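Local coordinates for protein sialidase B (PDB 4XJW) that cleaves terminal sialic acid residues from oligosaccharides, glycoproteins and glycolipids, acting as an intramolecular trans-sialidase, at residues 451-463 with 502-514. The protein carries 1 engineered substitution. Residues are numbered along the deposited sequence; the frame is centred on the assembly and turned at random.
With OPX ((1s,3R,4S)-1-[(cyclohexylamino)methyl]-3,4-dihydroxycyclopentanesulfonic acid), chain B.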
loop_
_atom_site.group_PDB
_atom_site.type_symbol
_atom_site.label_atom_id
_atom_site.label_comp_id
_atom_site.label_asym_id
_atom_site.label_seq_id
_atom_site.Cartn_x
_atom_site.Cartn_y
_atom_site.Cartn_z
ATOM N N TYR A 451 18.961 -1.498 -0.897
ATOM C CA TYR A 451 17.542 -1.176 -0.813
ATOM C C TYR A 451 16.920 -1.967 0.325
ATOM O O TYR A 451 17.021 -3.196 0.357
ATOM C CB TYR A 451 16.852 -1.515 -2.129
ATOM C CG TYR A 451 17.554 -0.955 -3.347
ATOM C CD1 TYR A 451 17.590 0.409 -3.586
ATOM C CD2 TYR A 451 18.185 -1.800 -4.252
ATOM C CE1 TYR A 451 18.236 0.925 -4.700
ATOM C CE2 TYR A 451 18.826 -1.301 -5.365
ATOM C CZ TYR A 451 18.849 0.060 -5.585
ATOM O OH TYR A 451 19.499 0.548 -6.703
ATOM N N LEU A 452 16.279 -1.266 1.261
ATOM C CA LEU A 452 15.730 -1.930 2.432
ATOM C C LEU A 452 14.610 -2.879 2.036
ATOM O O LEU A 452 13.767 -2.550 1.201
ATOM C CB LEU A 452 15.215 -0.900 3.424
ATOM C CG LEU A 452 14.829 -1.396 4.812
ATOM C CD1 LEU A 452 16.037 -1.856 5.595
ATOM C CD2 LEU A 452 14.108 -0.275 5.551
ATOM N N CYS A 453 14.602 -4.060 2.641
ATOM C CA CYS A 453 13.485 -4.976 2.458
ATOM C C CYS A 453 12.348 -4.569 3.379
ATOM O O CYS A 453 12.514 -4.536 4.603
ATOM C CB CYS A 453 13.898 -6.412 2.776
ATOM S SG CYS A 453 15.248 -7.019 1.729
ATOM N N PRO A 454 11.179 -4.250 2.807
ATOM C CA PRO A 454 10.095 -3.798 3.694
ATOM C C PRO A 454 9.528 -4.910 4.552
ATOM O O PRO A 454 9.503 -6.078 4.151
ATOM C CB PRO A 454 9.030 -3.289 2.734
ATOM C CG PRO A 454 9.321 -3.947 1.411
ATOM C CD PRO A 454 10.811 -4.207 1.379
ATOM N N GLY A 455 9.078 -4.539 5.747
ATOM C CA GLY A 455 8.417 -5.471 6.630
ATOM C C GLY A 455 9.015 -5.449 8.017
ATOM O O GLY A 455 8.970 -4.428 8.710
ATOM N N GLN A 456 9.556 -6.587 8.426
ATOM C CA GLN A 456 10.150 -6.763 9.746
ATOM C C GLN A 456 11.649 -6.904 9.646
ATOM O O GLN A 456 12.175 -7.529 8.721
ATOM C CB GLN A 456 9.578 -8.018 10.435
ATOM C CG GLN A 456 8.061 -7.988 10.668
ATOM C CD GLN A 456 7.521 -9.210 11.399
ATOM O OE1 GLN A 456 8.228 -10.202 11.593
ATOM N NE2 GLN A 456 6.253 -9.142 11.808
ATOM N N GLY A 457 12.349 -6.314 10.606
ATOM C CA GLY A 457 13.707 -6.726 10.905
ATOM C C GLY A 457 13.585 -7.919 11.838
ATOM O O GLY A 457 12.463 -8.304 12.227
ATOM N N LEU A 458 14.720 -8.506 12.200
ATOM C CA LEU A 458 14.721 -9.710 13.031
ATOM C C LEU A 458 15.532 -9.517 14.295
ATOM O O LEU A 458 16.708 -9.157 14.247
ATOM C CB LEU A 458 15.298 -10.887 12.242
ATOM C CG LEU A 458 15.384 -12.206 13.019
ATOM C CD1 LEU A 458 14.020 -12.812 13.247
ATOM C CD2 LEU A 458 16.254 -13.179 12.247
ATOM N N ALA A 459 14.870 -9.715 15.429
ATOM C CA ALA A 459 15.526 -9.730 16.724
ATOM C C ALA A 459 15.728 -11.174 17.114
ATOM O O ALA A 459 14.788 -11.959 17.170
ATOM C CB ALA A 459 14.667 -9.027 17.756
ATOM N N LEU A 460 16.965 -11.557 17.380
ATOM C CA LEU A 460 17.239 -12.955 17.702
ATOM C C LEU A 460 16.798 -13.317 19.109
ATOM O O LEU A 460 16.856 -12.491 20.016
ATOM C CB LEU A 460 18.714 -13.273 17.509
ATOM C CG LEU A 460 19.094 -13.290 16.032
ATOM C CD1 LEU A 460 20.516 -13.719 15.857
ATOM C CD2 LEU A 460 18.146 -14.196 15.255
ATOM N N LYS A 461 16.351 -14.560 19.277
ATOM C CA LYS A 461 15.787 -15.027 20.540
ATOM C C LYS A 461 16.785 -15.072 21.701
ATOM O O LYS A 461 16.440 -14.708 22.825
ATOM C CB LYS A 461 15.153 -16.411 20.351
ATOM C CG LYS A 461 13.871 -16.417 19.526
ATOM C CD LYS A 461 12.637 -16.234 20.409
ATOM C CE LYS A 461 11.355 -16.091 19.585
ATOM N NZ LYS A 461 11.049 -17.302 18.775
ATOM N N SER A 462 18.013 -15.516 21.439
ATOM C CA SER A 462 18.987 -15.747 22.516
ATOM C C SER A 462 20.133 -14.747 22.576
ATOM O O SER A 462 21.125 -14.978 23.266
ATOM C CB SER A 462 19.582 -17.145 22.413
ATOM O OG SER A 462 18.635 -18.139 22.727
ATOM N N SER A 463 20.018 -13.649 21.841
ATOM C CA SER A 463 21.019 -12.589 21.921
ATOM C C SER A 463 20.344 -11.256 21.650
ATOM O O SER A 463 19.145 -11.211 21.367
ATOM C CB SER A 463 22.137 -12.815 20.913
ATOM O OG SER A 463 21.681 -12.538 19.603
ATOM N N ALA A 502 14.999 -8.168 -4.895
ATOM C CA ALA A 502 15.069 -9.349 -4.033
ATOM C C ALA A 502 14.624 -9.048 -2.613
ATOM O O ALA A 502 15.409 -9.156 -1.665
ATOM C CB ALA A 502 16.470 -9.918 -4.032
ATOM N N GLU A 503 13.357 -8.674 -2.482
ATOM C CA GLU A 503 12.775 -8.365 -1.185
ATOM C C GLU A 503 12.726 -9.624 -0.329
ATOM O O GLU A 503 12.132 -10.627 -0.722
ATOM C CB GLU A 503 11.380 -7.778 -1.380
ATOM C CG GLU A 503 11.400 -6.356 -1.934
ATOM C CD GLU A 503 10.147 -5.986 -2.704
ATOM O OE1 GLU A 503 9.946 -4.773 -2.933
ATOM O OE2 GLU A 503 9.375 -6.894 -3.090
ATOM N N ALA A 504 13.309 -9.547 0.867
ATOM C CA ALA A 504 13.569 -10.725 1.689
ATOM C C ALA A 504 13.009 -10.516 3.081
ATOM O O ALA A 504 13.092 -9.413 3.616
ATOM C CB ALA A 504 15.053 -10.970 1.777
ATOM N N GLN A 505 12.487 -11.585 3.678
ATOM C CA GLN A 505 12.016 -11.540 5.054
ATOM C C GLN A 505 12.503 -12.790 5.764
ATOM O O GLN A 505 12.638 -13.852 5.155
ATOM C CB GLN A 505 10.493 -11.428 5.081
ATOM C CG GLN A 505 9.956 -10.030 4.720
ATOM C CD GLN A 505 10.223 -8.981 5.812
ATOM O OE1 GLN A 505 9.389 -8.765 6.700
ATOM N NE2 GLN A 505 11.371 -8.316 5.729
ATOM N N MET A 506 12.763 -12.662 7.061
ATOM C CA MET A 506 13.472 -13.687 7.828
ATOM C C MET A 506 12.598 -14.271 8.939
ATOM O O MET A 506 11.718 -13.601 9.464
ATOM C CB MET A 506 14.723 -13.081 8.471
ATOM C CG MET A 506 15.767 -12.519 7.492
ATOM S SD MET A 506 16.965 -11.454 8.305
ATOM C CE MET A 506 16.017 -9.937 8.497
ATOM N N VAL A 507 12.872 -15.524 9.287
ATOM C CA VAL A 507 12.295 -16.161 10.462
ATOM C C VAL A 507 13.410 -16.913 11.170
ATOM O O VAL A 507 14.332 -17.416 10.521
ATOM C CB VAL A 507 11.149 -17.144 10.109
ATOM C CG1 VAL A 507 10.046 -16.431 9.357
ATOM C CG2 VAL A 507 11.668 -18.324 9.293
ATOM N N GLU A 508 13.352 -16.961 12.497
ATOM C CA GLU A 508 14.299 -17.769 13.268
ATOM C C GLU A 508 13.669 -19.146 13.492
ATOM O O GLU A 508 12.730 -19.287 14.278
ATOM C CB GLU A 508 14.680 -17.099 14.608
ATOM C CG GLU A 508 15.928 -17.741 15.235
ATOM C CD GLU A 508 16.429 -17.037 16.477
ATOM O OE1 GLU A 508 15.721 -16.142 16.984
ATOM O OE2 GLU A 508 17.539 -17.386 16.942
ATOM N N LEU A 509 14.155 -20.157 12.775
ATOM C CA LEU A 509 13.590 -21.508 12.883
ATOM C C LEU A 509 13.825 -22.122 14.251
ATOM O O LEU A 509 12.952 -22.791 14.802
ATOM C CB LEU A 509 14.182 -22.439 11.820
ATOM C CG LEU A 509 13.795 -22.170 10.367
ATOM C CD1 LEU A 509 14.404 -23.218 9.465
ATOM C CD2 LEU A 509 12.282 -22.131 10.218
ATOM N N ARG A 510 15.034 -21.926 14.761
ATOM C CA ARG A 510 15.419 -22.344 16.100
ATOM C C ARG A 510 16.635 -21.503 16.460
ATOM O O ARG A 510 17.101 -20.722 15.645
ATOM C CB ARG A 510 15.744 -23.839 16.131
ATOM C CG ARG A 510 16.742 -24.289 15.078
ATOM C CD ARG A 510 17.052 -25.776 15.207
ATOM N NE ARG A 510 17.938 -26.264 14.149
ATOM C CZ ARG A 510 19.245 -26.460 14.300
ATOM N NH1 ARG A 510 19.825 -26.217 15.470
ATOM N NH2 ARG A 510 19.968 -26.913 13.286
ATOM N N ASP A 511 17.157 -21.648 17.667
ATOM C CA ASP A 511 18.201 -20.747 18.130
ATOM C C ASP A 511 19.424 -20.584 17.211
ATOM O O ASP A 511 20.195 -21.520 17.008
ATOM C CB ASP A 511 18.630 -21.144 19.539
ATOM C CG ASP A 511 18.821 -19.954 20.423
ATOM O OD1 ASP A 511 19.926 -19.378 20.384
ATOM O OD2 ASP A 511 17.864 -19.593 21.145
ATOM N N GLY A 512 19.575 -19.387 16.645
ATOM C CA GLY A 512 20.731 -19.057 15.827
ATOM C C GLY A 512 20.586 -19.447 14.372
ATOM O O GLY A 512 21.457 -19.144 13.563
ATOM N N VAL A 513 19.483 -20.119 14.053
ATOM C CA VAL A 513 19.196 -20.572 12.691
ATOM C C VAL A 513 18.135 -19.676 12.070
ATOM O O VAL A 513 16.991 -19.660 12.524
ATOM C CB VAL A 513 18.696 -22.015 12.686
ATOM C CG1 VAL A 513 18.447 -22.504 11.266
ATOM C CG2 VAL A 513 19.712 -22.920 13.393
ATOM N N ILE A 514 18.518 -18.951 11.023
ATOM C CA ILE A 514 17.626 -18.022 10.349
ATOM C C ILE A 514 17.341 -18.508 8.938
ATOM O O ILE A 514 18.270 -18.811 8.178
ATOM C CB ILE A 514 18.262 -16.633 10.244
ATOM C CG1 ILE A 514 18.676 -16.104 11.616
ATOM C CG2 ILE A 514 17.307 -15.644 9.575
ATOM C CD1 ILE A 514 19.584 -14.885 11.536
HETATM C CAF OPX B . 3.033 -14.188 20.629
HETATM C CAG OPX B . 4.273 -14.243 21.473
HETATM C CAH OPX B . 3.025 -12.945 19.798
HETATM C CAI OPX B . 5.504 -14.154 20.621
HETATM C CAJ OPX B . 4.255 -12.819 18.945
HETATM C CAK OPX B . 6.960 -11.623 18.343
HETATM C CAL OPX B . 7.665 -12.243 15.963
HETATM C CAM OPX B . 8.137 -10.032 16.759
HETATM C CAO OPX B . 7.867 -11.311 14.824
HETATM C CAP OPX B . 7.533 -9.988 15.364
HETATM C CAQ OPX B . 5.505 -12.911 19.786
HETATM C CAR OPX B . 8.017 -11.481 17.206
HETATM N NAN OPX B . 6.710 -12.944 18.940
HETATM O OAA OPX B . 9.429 -13.474 18.246
HETATM O OAB OPX B . 10.572 -11.995 16.694
HETATM O OAC OPX B . 7.077 -11.651 13.738
HETATM O OAD OPX B . 6.185 -9.781 15.472
HETATM O OAE OPX B . 10.043 -11.209 18.900
HETATM S SAS OPX B . 9.603 -12.073 17.798
HETATM O O HOH W 1 12.142 -10.358 8.699
HETATM O O HOH W 2 13.300 -14.159 16.309
HETATM O O HOH W 3 19.064 -16.855 18.951
#
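A bend at chi2 (-71°) folds the amide of Q505 back toward Q456, while E508, its CG trans to the main-chain nitrogen (chi1 -165°) and the rest extended, reaches the backbone N-H of K461. Glutamine, both acceptor and donor, suits the first place: Q505 OE1 receives the N-H of Q456 in the carbonyl plane, on a lone pair, at 2.8 Å and almost straight (174°); NE2 gives one proton to Q456 O at 3.2 Å, well off line, and the other to A504 O, which fixes the turn of the amide. All four direct hydrogen bonds between the segments use a side-chain atom, and water 1 adds a bridge from Q456 O to M506 N. Glutamate suits E508's place because both oxygens are used: E508 OE1 takes K461 N on its syn lone pair at 2.9 Å. OE2 takes G512 N on its anti lone pair, tying down the R510-V513 type II turn. Branched aliphatics pack the buried interface, L458 CD2 meeting I514 CG2 tip to tip at 3.8 Å. At the active-site end the thiol of C453, a compact acceptor, receives the N-H of A504 beside E503, the predicted active-site glutamate, which salt-bridges R519, the probable substrate-binding arginine, and hydrogen-bonds Y615, the probable nucleophile. Q456 OE1 accepts a hydrogen bond from hydroxyl OAC of the inhibitor. Two adjacent sialidase beta-propeller blades meet here, between the probable catalytic centre and the Optactin pocket.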